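Local structure of putative O-methyltransferase (Klebsiella pneumoniae subsp. pneumoniae, 3TFW) at residues P28-V33 / S77-A82; R32-N37 / A44-A49; H99-A104 / V117-G122; P123-L128 / L153-R158; E195-E200 / T220-N225. The protein probably transfers a methyl group from S-adenosylmethionine to a hydroxyl oxygen of its substrate. All blocks are in the same frame, centred on the assembly; numbering follows the deposited sequence.

How the interactions relate
The five contacts show how a Rossmann-like methyltransferase domain varies its chemistry with place. Interactions 1 and 2 share helix 28-39: one of its faces is buried in purely apolar packing on helix 76-82, while its next turn, partly buried, grips the loop before helix 49-62 with an amide-carboxylate bond. Interaction 3 lies at the outermost strand 117-121 and mixes a largely buried alanine-leucine patch with a glutamate at the surface. Strand 117-121 leads into helix 124-129, where interaction 4 sets leucines against a tryptophan. Interaction 5, buried, reaches the same sheet as interaction 3 near its other border, touches interaction 4 through L153, and is backed by the second subunit.

Interaction 1 of 5, residues P28-V33 / S77-A82; sequences PVLDRV and STIWMA
L30 and I79 bury the most surface here, with W80 third, and the two methyls of L30 share the work. CD2 lies 3.8 Å from I79 CG2, the two side chains running past one another in opposing senses. CD1 turns to the tryptophan instead, where it approaches the indole obliquely near its rim, 3.5 Å from W80 CZ2 and 3.6 Å from W80 CE2. With CG placed anti to the carbonyl carbon (chi1 -70°), the leucine fork projects across the gap and can serve both partners. In this Rossmann-like methyltransferase fold, helix 76-82 follows the first strand, 66-70, and helix 28-39 is an addition before that strand; the segments run nearly antiparallel (157°), their axes 11.2 Å apart, a spacing that side chains must fill. One turn on from L30, V33 meets I79 tip to tip, its CG2 3.6 Å from I79 CD1. W80 also meets the ring of Y76 edge-to-face and packs on Q53 and A56 of helix 49-62.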
# COMPACT_ATOMS: atom_id res chain seq x y z
N PRO A 28 -19.13 15.24 0.21
CA PRO A 28 -20.42 15.36 0.89
C PRO A 28 -21.13 14.02 1.08
O PRO A 28 -21.66 13.75 2.15
CB PRO A 28 -21.25 16.27 -0.04
CG PRO A 28 -20.24 16.98 -0.87
CD PRO A 28 -19.12 16.00 -1.06
N VAL A 29 -21.12 13.18 0.05
CA VAL A 29 -21.78 11.87 0.16
C VAL A 29 -21.07 10.93 1.15
O VAL A 29 -21.74 10.27 1.95
CB VAL A 29 -22.09 11.22 -1.23
CG1 VAL A 29 -21.08 11.63 -2.26
CG2 VAL A 29 -22.21 9.70 -1.15
N LEU A 30 -19.73 10.89 1.12
CA LEU A 30 -18.99 10.07 2.08
C LEU A 30 -19.19 10.55 3.51
O LEU A 30 -19.31 9.73 4.43
CB LEU A 30 -17.50 10.00 1.74
CG LEU A 30 -17.10 9.21 0.50
CD1 LEU A 30 -15.59 9.24 0.34
CD2 LEU A 30 -17.60 7.77 0.57
N ASP A 31 -19.23 11.87 3.71
CA ASP A 31 -19.55 12.45 5.01
C ASP A 31 -20.90 11.94 5.50
O ASP A 31 -21.03 11.54 6.65
CB ASP A 31 -19.59 13.99 4.94
CG ASP A 31 -18.21 14.63 4.73
OD1 ASP A 31 -17.18 14.02 5.07
OD2 ASP A 31 -18.18 15.77 4.23
N ARG A 32 -21.89 11.95 4.62
CA ARG A 32 -23.25 11.53 4.96
C ARG A 32 -23.32 10.03 5.25
O ARG A 32 -24.02 9.61 6.17
CB ARG A 32 -24.22 11.93 3.85
CG ARG A 32 -25.68 11.86 4.26
CD ARG A 32 -26.55 12.69 3.33
NE ARG A 32 -27.96 12.33 3.47
CZ ARG A 32 -28.95 12.89 2.79
NH1 ARG A 32 -28.71 13.86 1.91
NH2 ARG A 32 -30.20 12.49 2.99
N VAL A 33 -22.58 9.24 4.48
CA VAL A 33 -22.49 7.79 4.73
C VAL A 33 -22.03 7.50 6.16
O VAL A 33 -22.63 6.68 6.84
CB VAL A 33 -21.56 7.08 3.70
CG1 VAL A 33 -21.19 5.68 4.17
CG2 VAL A 33 -22.23 7.03 2.34
N SER A 77 -16.30 1.36 2.91
CA SER A 77 -15.21 0.84 2.05
C SER A 77 -15.75 0.43 0.69
O SER A 77 -15.07 0.59 -0.34
CB SER A 77 -14.51 -0.33 2.72
OG SER A 77 -13.73 0.14 3.80
N THR A 78 -16.96 -0.12 0.70
CA THR A 78 -17.64 -0.56 -0.51
C THR A 78 -17.72 0.60 -1.50
O THR A 78 -17.43 0.45 -2.66
CB THR A 78 -19.07 -1.07 -0.24
OG1 THR A 78 -19.10 -1.80 0.99
CG2 THR A 78 -19.55 -1.95 -1.40
N ILE A 79 -18.12 1.77 -1.00
CA ILE A 79 -18.30 2.93 -1.87
C ILE A 79 -16.99 3.44 -2.44
O ILE A 79 -16.93 3.76 -3.63
CB ILE A 79 -19.07 4.05 -1.17
CG1 ILE A 79 -20.52 3.62 -0.97
CG2 ILE A 79 -19.04 5.32 -2.01
CD1 ILE A 79 -21.22 4.35 0.19
N TRP A 80 -15.94 3.47 -1.62
CA TRP A 80 -14.60 3.86 -2.09
C TRP A 80 -14.18 3.00 -3.27
O TRP A 80 -13.68 3.49 -4.30
CB TRP A 80 -13.58 3.72 -0.97
CG TRP A 80 -13.40 4.94 -0.13
CD1 TRP A 80 -13.80 5.12 1.16
CD2 TRP A 80 -12.74 6.15 -0.52
NE1 TRP A 80 -13.43 6.38 1.60
CE2 TRP A 80 -12.78 7.03 0.59
CE3 TRP A 80 -12.12 6.58 -1.70
CZ2 TRP A 80 -12.21 8.30 0.56
CZ3 TRP A 80 -11.56 7.86 -1.73
CH2 TRP A 80 -11.62 8.70 -0.61
N MSE A 81 -14.40 1.69 -3.14
CA MSE A 81 -14.02 0.77 -4.19
C MSE A 81 -14.95 0.85 -5.39
O MSE A 81 -14.47 0.97 -6.52
CB MSE A 81 -13.89 -0.66 -3.66
CG MSE A 81 -12.68 -0.81 -2.74
SE MSE A 81 -12.45 -2.65 -2.18
CE MSE A 81 -13.93 -2.72 -0.88
N ALA A 82 -16.26 0.84 -5.14
CA ALA A 82 -17.25 0.76 -6.22
C ALA A 82 -17.22 1.95 -7.17
O ALA A 82 -17.44 1.80 -8.38
CB ALA A 82 -18.66 0.55 -5.65

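Interaction 2 of 5, residues R32-N37 / A44-A49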
# COMPACT_ATOMS: atom_id res chain seq x y z
N ARG A 32 -21.89 11.95 4.62
CA ARG A 32 -23.25 11.53 4.96
C ARG A 32 -23.32 10.03 5.25
O ARG A 32 -24.02 9.61 6.17
CB ARG A 32 -24.22 11.93 3.85
CG ARG A 32 -25.68 11.86 4.26
CD ARG A 32 -26.55 12.69 3.33
NE ARG A 32 -27.96 12.33 3.47
CZ ARG A 32 -28.95 12.89 2.79
NH1 ARG A 32 -28.71 13.86 1.91
NH2 ARG A 32 -30.20 12.49 2.99
N VAL A 33 -22.58 9.24 4.48
CA VAL A 33 -22.49 7.79 4.73
C VAL A 33 -22.03 7.50 6.16
O VAL A 33 -22.63 6.68 6.84
CB VAL A 33 -21.56 7.08 3.70
CG1 VAL A 33 -21.19 5.68 4.17
CG2 VAL A 33 -22.23 7.03 2.34
N LEU A 34 -20.99 8.20 6.60
CA LEU A 34 -20.44 8.02 7.94
C LEU A 34 -21.42 8.50 9.01
O LEU A 34 -21.58 7.87 10.05
CB LEU A 34 -19.08 8.74 8.09
CG LEU A 34 -17.85 8.14 7.38
CD1 LEU A 34 -16.68 9.12 7.39
CD2 LEU A 34 -17.43 6.80 7.99
N GLU A 35 -22.07 9.63 8.74
CA GLU A 35 -23.12 10.15 9.63
C GLU A 35 -24.24 9.12 9.82
O GLU A 35 -24.71 8.90 10.95
CB GLU A 35 -23.70 11.46 9.07
CG GLU A 35 -22.76 12.66 9.17
CD GLU A 35 -23.19 13.87 8.33
OE1 GLU A 35 -24.25 13.84 7.66
OE2 GLU A 35 -22.46 14.88 8.35
N ASN A 36 -24.65 8.49 8.72
CA ASN A 36 -25.67 7.43 8.74
C ASN A 36 -25.26 6.23 9.58
O ASN A 36 -26.07 5.69 10.36
CB ASN A 36 -25.98 6.95 7.32
CG ASN A 36 -26.79 7.95 6.52
OD1 ASN A 36 -27.32 8.92 7.05
ND2 ASN A 36 -26.88 7.70 5.20
N ASN A 37 -24.01 5.79 9.41
CA ASN A 37 -23.47 4.67 10.19
C ASN A 37 -23.52 4.93 11.70
O ASN A 37 -23.96 4.07 12.47
CB ASN A 37 -22.03 4.35 9.75
CG ASN A 37 -21.97 3.76 8.36
OD1 ASN A 37 -22.99 3.54 7.72
ND2 ASN A 37 -20.76 3.48 7.88
N ALA A 44 -17.93 1.41 15.08
CA ALA A 44 -17.16 2.34 14.27
C ALA A 44 -15.91 1.63 13.75
O ALA A 44 -14.80 1.84 14.24
CB ALA A 44 -16.80 3.59 15.07
N HIS A 45 -16.12 0.76 12.76
CA HIS A 45 -15.04 -0.02 12.17
C HIS A 45 -14.73 0.47 10.75
O HIS A 45 -14.05 -0.21 9.99
CB HIS A 45 -15.40 -1.51 12.12
CG HIS A 45 -15.43 -2.18 13.46
ND1 HIS A 45 -14.46 -1.98 14.42
CD2 HIS A 45 -16.30 -3.09 13.98
CE1 HIS A 45 -14.74 -2.72 15.48
NE2 HIS A 45 -15.85 -3.40 15.24
N ASP A 46 -15.25 1.65 10.41
CA ASP A 46 -15.00 2.24 9.09
C ASP A 46 -13.50 2.54 8.93
O ASP A 46 -12.84 2.92 9.90
CB ASP A 46 -15.80 3.53 8.92
CG ASP A 46 -17.27 3.35 9.26
OD1 ASP A 46 -18.06 3.16 8.32
OD2 ASP A 46 -17.61 3.36 10.46
N VAL A 47 -12.98 2.38 7.72
CA VAL A 47 -11.60 2.81 7.43
C VAL A 47 -11.49 4.33 7.45
O VAL A 47 -12.48 5.04 7.22
CB VAL A 47 -11.06 2.23 6.10
CG1 VAL A 47 -11.01 0.70 6.16
CG2 VAL A 47 -11.86 2.72 4.90
N ALA A 48 -10.28 4.84 7.72
CA ALA A 48 -10.00 6.26 7.61
C ALA A 48 -9.99 6.66 6.14
O ALA A 48 -9.79 5.81 5.27
CB ALA A 48 -8.65 6.58 8.27
N ALA A 49 -10.19 7.95 5.84
CA ALA A 49 -10.29 8.40 4.45
C ALA A 49 -9.07 8.06 3.60
O ALA A 49 -9.19 7.78 2.42
CB ALA A 49 -10.58 9.91 4.38
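N37 reaches D46 through a single hydrogen bond, ND2 to OD1 at 2.8 Å, while L34 lays a methyl against the same carboxylate. The bond is bent, with 134° at the hydrogen, yet well aimed otherwise: OD1 sits close to the amide plane and is met on its syn side, slightly out of the carboxylate plane. The amide and carboxylate planes are nearly parallel, 23° apart. N37 has CG beside its backbone N (chi1 -69°), which swings the amide off the helix toward the loop. In D46, CG anti to the carbonyl carbon turns the carboxylate to the helix. In this Rossmann-like methyltransferase the polar pair joins helix 28-39 to the loop leading into helix 49-62, whose N-cap is A48. L34 CD2 lies 3.7 Å from D46 CG and 3.8 Å from D46 CB, the side chains passing in opposite directions, and Y76 touches both residues. N37 OD1 takes a weak bond from N107, which helps fix which way round the amide is held.

Interaction 3 of 5, residues H99-A104 / V117-G122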
# COMPACT_ATOMS: atom_id res chain seq x y z
N HIS A 99 -29.25 -5.63 10.36
CA HIS A 99 -29.24 -4.19 10.59
C HIS A 99 -28.11 -3.49 9.82
O HIS A 99 -28.33 -2.43 9.24
CB HIS A 99 -29.17 -3.87 12.08
CG HIS A 99 -29.12 -2.41 12.39
ND1 HIS A 99 -30.00 -1.50 11.83
CD2 HIS A 99 -28.31 -1.69 13.21
CE1 HIS A 99 -29.72 -0.29 12.28
NE2 HIS A 99 -28.70 -0.38 13.12
N HIS A 100 -26.91 -4.08 9.79
CA HIS A 100 -25.83 -3.52 8.97
C HIS A 100 -26.23 -3.54 7.49
O HIS A 100 -26.02 -2.57 6.78
CB HIS A 100 -24.51 -4.26 9.16
CG HIS A 100 -23.98 -4.23 10.57
ND1 HIS A 100 -22.68 -4.57 10.88
CD2 HIS A 100 -24.58 -3.91 11.74
CE1 HIS A 100 -22.50 -4.46 12.19
NE2 HIS A 100 -23.64 -4.06 12.73
N ALA A 101 -26.80 -4.65 7.03
CA ALA A 101 -27.20 -4.75 5.61
C ALA A 101 -28.20 -3.66 5.24
O ALA A 101 -28.08 -3.06 4.18
CB ALA A 101 -27.76 -6.12 5.29
N GLN A 102 -29.16 -3.40 6.12
CA GLN A 102 -30.16 -2.34 5.92
C GLN A 102 -29.51 -0.97 5.77
O GLN A 102 -29.81 -0.22 4.84
CB GLN A 102 -31.15 -2.33 7.09
CG GLN A 102 -32.22 -1.25 6.99
CD GLN A 102 -33.06 -1.12 8.24
OE1 GLN A 102 -32.61 -1.40 9.36
NE2 GLN A 102 -34.30 -0.67 8.07
N VAL A 103 -28.60 -0.64 6.68
CA VAL A 103 -27.89 0.63 6.63
C VAL A 103 -27.03 0.73 5.37
O VAL A 103 -27.02 1.76 4.68
CB VAL A 103 -27.02 0.80 7.90
CG1 VAL A 103 -26.15 2.06 7.81
CG2 VAL A 103 -27.91 0.85 9.14
N ALA A 104 -26.30 -0.34 5.07
CA ALA A 104 -25.46 -0.39 3.87
C ALA A 104 -26.27 -0.16 2.58
O ALA A 104 -25.82 0.58 1.68
CB ALA A 104 -24.71 -1.72 3.82
N VAL A 117 -23.05 -2.57 -7.33
CA VAL A 117 -22.87 -3.38 -6.13
C VAL A 117 -24.01 -4.35 -5.93
O VAL A 117 -25.19 -3.98 -6.04
CB VAL A 117 -22.70 -2.52 -4.86
CG1 VAL A 117 -22.55 -3.41 -3.63
CG2 VAL A 117 -21.50 -1.58 -5.01
N THR A 118 -23.65 -5.60 -5.63
CA THR A 118 -24.61 -6.60 -5.20
C THR A 118 -24.32 -6.94 -3.74
O THR A 118 -23.22 -7.38 -3.39
CB THR A 118 -24.56 -7.87 -6.10
OG1 THR A 118 -24.90 -7.51 -7.45
CG2 THR A 118 -25.55 -8.92 -5.60
N LEU A 119 -25.32 -6.70 -2.89
CA LEU A 119 -25.20 -6.95 -1.47
C LEU A 119 -25.95 -8.24 -1.13
O LEU A 119 -27.17 -8.33 -1.30
CB LEU A 119 -25.75 -5.75 -0.67
CG LEU A 119 -25.92 -5.84 0.86
CD1 LEU A 119 -24.70 -6.43 1.53
CD2 LEU A 119 -26.22 -4.47 1.45
N ARG A 120 -25.20 -9.24 -0.67
CA ARG A 120 -25.78 -10.52 -0.27
C ARG A 120 -25.73 -10.68 1.24
O ARG A 120 -24.65 -10.84 1.82
CB ARG A 120 -25.08 -11.69 -0.97
CG ARG A 120 -25.51 -11.87 -2.43
CD ARG A 120 -25.22 -13.27 -2.97
NE ARG A 120 -25.36 -13.27 -4.43
CZ ARG A 120 -25.25 -14.33 -5.22
NH1 ARG A 120 -24.98 -15.53 -4.73
NH2 ARG A 120 -25.42 -14.19 -6.53
N GLU A 121 -26.90 -10.61 1.85
CA GLU A 121 -27.06 -10.70 3.29
C GLU A 121 -27.19 -12.16 3.73
O GLU A 121 -27.95 -12.92 3.14
CB GLU A 121 -28.29 -9.89 3.72
CG GLU A 121 -28.57 -9.89 5.22
CD GLU A 121 -29.90 -9.23 5.57
OE1 GLU A 121 -30.35 -8.33 4.83
OE2 GLU A 121 -30.49 -9.61 6.59
N GLY A 122 -26.47 -12.52 4.79
CA GLY A 122 -26.43 -13.89 5.29
C GLY A 122 -25.01 -14.25 5.70
O GLY A 122 -24.08 -13.47 5.47
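A101 is touched by both strand residues that matter here, E121 along its methyl and L119 at its carbonyl. The extended glutamate runs across the helix at A101: its CG is 3.9 Å from A101 CB, and its OE1 comes to 3.4 Å from the same methyl. With CG anti to the backbone N (chi1 180°) and the chain straight beyond it, aliphatic part and carboxylate alike reach over the alanine. L119 CD2 lies one step along, 3.6 Å from A101 O and 3.9 Å from A104 CB, so one methyl spans a turn of the helix.

A second shell sets these groups in place. Strand 117-121 is the outermost of the sheet within this chain and is hydrogen-bonded to strand 90-95 through the backbones of T118 and R120; by the alternation of a strand, L119 and E121 face the helix. At the start of helix 98-110, D97 accepts a hydrogen bond from the backbone N of H100. The three elements form a beta-alpha-beta crossover, with the helix and the returning strand almost antiparallel at 164° and axes 9.3 Å apart.

The small alanines let the backbones draw close, A101 CA standing 6.4 Å from E121 CA. No hydrogen bond joins the two segments, so they probably hold by apolar burial and van der Waals contact; R105 gives the E121 carboxylate only a long, weak ion pair, and the glutamate contributes here mainly by packing on the A101 methyl.

Interaction 4 of 5, residues P123-L128 / L153-R158; sequences PALQSL and LRWALR
W155 can be followed outward from its backbone across L128 and L125. Its CB already touches the leucine fork, 3.9 Å from L128 CD1. At CG the indole meets L128 CB, which rests over the five-membered ring as a CH-pi contact, 3.9 Å from the centroid and 13° off the normal. The CD1-NE1 side of the five-membered ring is met by the other leucine: L125 CD2 lies 3.7 Å from W155 CD1 and 3.8 Å from W155 NE1, coming in obliquely with its side chain roughly perpendicular to the indole. These helices, 124-129 and 149-158, come after strands 117-121 and 139-142 of the Rossmann-like sheet, and L128 also packs on L68 and I70 of the inner strand 66-70, so the leucine is shared between sheet and neighbouring helix. Farther out, the six-membered ring carries the backbone oxygen of L128 over the same face that receives L128 CB, with O 3.7 Å from CZ3 of W155 and 4.0 Å from CH2 at the tip. A chi1 of -78° at W155, which puts CG anti to the carbonyl carbon, lets the long indole lie flat along L128. One helical turn earlier in the chain, Y152 touches both leucines.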
# COMPACT_ATOMS: atom_id res chain seq x y z
N PRO A 123 -24.82 -15.44 6.32
CA PRO A 123 -23.48 -15.91 6.66
C PRO A 123 -22.58 -15.85 5.44
O PRO A 123 -22.94 -16.38 4.38
CB PRO A 123 -23.72 -17.38 7.05
CG PRO A 123 -25.09 -17.38 7.61
CD PRO A 123 -25.86 -16.39 6.76
N ALA A 124 -21.43 -15.20 5.57
CA ALA A 124 -20.51 -15.02 4.44
C ALA A 124 -20.13 -16.35 3.79
O ALA A 124 -20.08 -16.45 2.55
CB ALA A 124 -19.27 -14.27 4.87
N LEU A 125 -19.91 -17.37 4.61
CA LEU A 125 -19.51 -18.68 4.09
C LEU A 125 -20.62 -19.33 3.28
O LEU A 125 -20.35 -19.99 2.27
CB LEU A 125 -19.07 -19.62 5.22
CG LEU A 125 -17.63 -19.41 5.69
CD1 LEU A 125 -17.42 -20.07 7.06
CD2 LEU A 125 -16.62 -19.93 4.67
N GLN A 126 -21.86 -19.13 3.71
CA GLN A 126 -23.01 -19.62 2.96
C GLN A 126 -23.03 -18.97 1.57
O GLN A 126 -23.22 -19.65 0.56
CB GLN A 126 -24.33 -19.35 3.70
CG GLN A 126 -25.60 -19.60 2.86
CD GLN A 126 -26.87 -19.67 3.70
OE1 GLN A 126 -26.87 -19.28 4.87
NE2 GLN A 126 -27.94 -20.19 3.11
N SER A 127 -22.81 -17.66 1.53
CA SER A 127 -22.80 -16.94 0.25
C SER A 127 -21.65 -17.40 -0.65
O SER A 127 -21.86 -17.61 -1.85
CB SER A 127 -22.74 -15.44 0.48
OG SER A 127 -23.95 -14.99 1.05
N LEU A 128 -20.46 -17.57 -0.07
CA LEU A 128 -19.30 -18.06 -0.82
C LEU A 128 -19.51 -19.47 -1.38
O LEU A 128 -19.11 -19.75 -2.52
CB LEU A 128 -18.03 -18.01 0.04
CG LEU A 128 -17.55 -16.59 0.33
CD1 LEU A 128 -16.55 -16.57 1.47
CD2 LEU A 128 -16.97 -15.96 -0.94
N LEU A 153 -9.84 -17.02 3.06
CA LEU A 153 -8.67 -17.11 2.16
C LEU A 153 -8.79 -18.27 1.17
O LEU A 153 -8.44 -18.13 -0.01
CB LEU A 153 -7.36 -17.21 2.96
CG LEU A 153 -6.04 -17.11 2.17
CD1 LEU A 153 -5.99 -15.90 1.21
CD2 LEU A 153 -4.86 -17.04 3.13
N ARG A 154 -9.27 -19.41 1.64
CA ARG A 154 -9.48 -20.57 0.77
C ARG A 154 -10.45 -20.25 -0.37
O ARG A 154 -10.15 -20.53 -1.53
CB ARG A 154 -9.95 -21.79 1.58
CG ARG A 154 -10.29 -23.01 0.72
CD ARG A 154 -10.66 -24.22 1.56
NE ARG A 154 -11.98 -24.08 2.18
CZ ARG A 154 -12.16 -23.80 3.46
NH1 ARG A 154 -11.11 -23.65 4.26
NH2 ARG A 154 -13.38 -23.67 3.95
N TRP A 155 -11.59 -19.65 -0.03
CA TRP A 155 -12.57 -19.21 -1.03
C TRP A 155 -12.02 -18.11 -1.95
O TRP A 155 -12.30 -18.10 -3.15
CB TRP A 155 -13.87 -18.77 -0.35
CG TRP A 155 -14.70 -19.93 0.07
CD1 TRP A 155 -14.98 -20.32 1.36
CD2 TRP A 155 -15.36 -20.86 -0.78
NE1 TRP A 155 -15.77 -21.44 1.34
CE2 TRP A 155 -16.02 -21.80 0.05
CE3 TRP A 155 -15.46 -21.00 -2.18
CZ2 TRP A 155 -16.77 -22.86 -0.47
CZ3 TRP A 155 -16.20 -22.05 -2.70
CH2 TRP A 155 -16.86 -22.98 -1.84
N ALA A 156 -11.24 -17.19 -1.38
CA ALA A 156 -10.60 -16.12 -2.16
C ALA A 156 -9.72 -16.75 -3.24
O ALA A 156 -9.76 -16.35 -4.40
CB ALA A 156 -9.75 -15.18 -1.26
N LEU A 157 -8.95 -17.77 -2.85
CA LEU A 157 -8.04 -18.43 -3.78
C LEU A 157 -8.81 -19.16 -4.88
O LEU A 157 -8.41 -19.14 -6.04
CB LEU A 157 -7.08 -19.36 -3.05
CG LEU A 157 -5.85 -18.68 -2.46
CD1 LEU A 157 -5.24 -19.52 -1.31
CD2 LEU A 157 -4.80 -18.35 -3.53
N ARG A 158 -9.91 -19.79 -4.49
CA ARG A 158 -10.78 -20.48 -5.44
C ARG A 158 -11.30 -19.51 -6.51
O ARG A 158 -11.35 -19.87 -7.68
CB ARG A 158 -11.92 -21.18 -4.71
CG ARG A 158 -13.14 -21.56 -5.58
CD ARG A 158 -12.83 -22.67 -6.59
NE ARG A 158 -14.02 -23.05 -7.36
CZ ARG A 158 -14.45 -22.42 -8.46
NH1 ARG A 158 -13.80 -21.37 -8.94
NH2 ARG A 158 -15.55 -22.85 -9.06

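Interaction 5 of 5, residues E195-E200 / T220-N225; sequences EMMGAE and TLAWVN
No ring stands between M197 and its strand partners T220 and A222; the flat group of this region, the indole of W223, belongs to the opposite face of the strand, where R60 of the second subunit makes a cation-pi contact with it and L57 of that subunit packs on it. On the helix side the strand offers only the threonine and the alanine to M197. This residue, a selenomethionine, sends its selenium to 3.9 Å from T220 CB and 4.1 Å from A222 CB, so one large, polarisable atom bridges two residues, two apart in the strand, that lie on the same face. Its terminal CE continues past T220, 4.0 Å from T220 OG1. The chain leaves the helix with CG anti to the backbone N (chi1 179°), stretches through CG, and bends only at the last torsion (chi3 -59°), which turns the terminal methyl off that line, beside T220 OG1.

Strand 217-224 runs antiparallel between strands 165-169 and 203-211, the reversed strand that marks the class I methyltransferase fold, and helix 185-199 covers it here. L203 and A205 of the adjoining strand 203-211 touch M197 as well, as does L153 of helix 149-158. From the partner chain, L23 of the second subunit packs on M197, and F54 of that subunit meets L221, which points away from the helix.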
# COMPACT_ATOMS: atom_id res chain seq x y z
N GLU A 195 -0.28 -17.51 8.38
CA GLU A 195 0.54 -18.70 8.17
C GLU A 195 0.15 -19.48 6.90
O GLU A 195 1.03 -19.92 6.16
CB GLU A 195 0.52 -19.59 9.41
CG GLU A 195 1.43 -19.02 10.52
CD GLU A 195 1.13 -19.55 11.91
OE1 GLU A 195 0.34 -20.52 12.04
OE2 GLU A 195 1.68 -18.98 12.87
N MSE A 196 -1.15 -19.61 6.65
CA MSE A 196 -1.67 -20.21 5.43
C MSE A 196 -1.16 -19.43 4.22
O MSE A 196 -0.70 -20.02 3.23
CB MSE A 196 -3.21 -20.20 5.47
CG MSE A 196 -3.90 -20.84 4.29
SE MSE A 196 -5.87 -20.65 4.36
CE MSE A 196 -6.24 -21.06 2.50
N MSE A 197 -1.25 -18.11 4.31
CA MSE A 197 -0.81 -17.22 3.23
C MSE A 197 0.68 -17.39 2.93
O MSE A 197 1.08 -17.51 1.78
CB MSE A 197 -1.13 -15.78 3.61
CG MSE A 197 -0.71 -14.72 2.59
SE MSE A 197 -1.49 -12.97 3.09
CE MSE A 197 -3.34 -13.55 3.02
N GLY A 198 1.49 -17.42 3.99
CA GLY A 198 2.94 -17.57 3.83
C GLY A 198 3.38 -18.90 3.24
O GLY A 198 4.43 -18.97 2.58
N ALA A 199 2.58 -19.94 3.45
CA ALA A 199 2.91 -21.29 2.99
C ALA A 199 2.31 -21.64 1.63
O ALA A 199 2.56 -22.72 1.09
CB ALA A 199 2.46 -22.30 4.03
N GLU A 200 1.53 -20.71 1.08
CA GLU A 200 0.86 -20.89 -0.21
C GLU A 200 1.72 -20.38 -1.37
O GLU A 200 1.89 -19.17 -1.53
CB GLU A 200 -0.50 -20.17 -0.20
CG GLU A 200 -1.27 -20.24 -1.52
CD GLU A 200 -1.52 -21.67 -1.96
OE1 GLU A 200 -2.28 -22.39 -1.28
OE2 GLU A 200 -0.93 -22.07 -2.99
N THR A 220 -2.64 -7.15 5.29
CA THR A 220 -1.87 -7.96 4.36
C THR A 220 -2.25 -7.63 2.93
O THR A 220 -3.37 -7.18 2.65
CB THR A 220 -2.06 -9.46 4.61
OG1 THR A 220 -3.44 -9.81 4.43
CG2 THR A 220 -1.64 -9.81 6.02
N LEU A 221 -1.31 -7.85 2.02
CA LEU A 221 -1.52 -7.64 0.60
C LEU A 221 -0.86 -8.82 -0.08
O LEU A 221 0.32 -9.09 0.17
CB LEU A 221 -0.85 -6.34 0.20
CG LEU A 221 -1.28 -5.57 -1.06
CD1 LEU A 221 -2.75 -5.24 -1.05
CD2 LEU A 221 -0.47 -4.27 -1.11
N ALA A 222 -1.62 -9.55 -0.91
CA ALA A 222 -1.10 -10.76 -1.56
C ALA A 222 -1.47 -10.74 -3.04
O ALA A 222 -2.61 -10.43 -3.39
CB ALA A 222 -1.65 -12.03 -0.88
N TRP A 223 -0.49 -11.04 -3.88
CA TRP A 223 -0.66 -11.14 -5.33
C TRP A 223 -0.77 -12.63 -5.65
O TRP A 223 0.02 -13.43 -5.15
CB TRP A 223 0.57 -10.51 -6.02
CG TRP A 223 0.75 -10.80 -7.50
CD1 TRP A 223 1.24 -11.95 -8.07
CD2 TRP A 223 0.46 -9.91 -8.59
NE1 TRP A 223 1.27 -11.83 -9.43
CE2 TRP A 223 0.80 -10.59 -9.78
CE3 TRP A 223 -0.04 -8.60 -8.67
CZ2 TRP A 223 0.65 -10.01 -11.04
CZ3 TRP A 223 -0.20 -8.03 -9.93
CH2 TRP A 223 0.15 -8.73 -11.10
N VAL A 224 -1.75 -12.99 -6.48
CA VAL A 224 -1.96 -14.37 -6.88
C VAL A 224 -1.06 -14.70 -8.09
O VAL A 224 -1.12 -14.04 -9.12
CB VAL A 224 -3.45 -14.69 -7.18
CG1 VAL A 224 -3.62 -16.14 -7.66
CG2 VAL A 224 -4.30 -14.44 -5.93
N ASN A 225 -0.21 -15.71 -7.91
CA ASN A 225 0.72 -16.16 -8.95
C ASN A 225 0.05 -17.16 -9.87
O ASN A 225 -0.84 -17.91 -9.43
CB ASN A 225 1.94 -16.83 -8.32
CG ASN A 225 2.70 -15.91 -7.39
OD1 ASN A 225 3.01 -16.26 -6.26
ND2 ASN A 225 3.01 -14.72 -7.87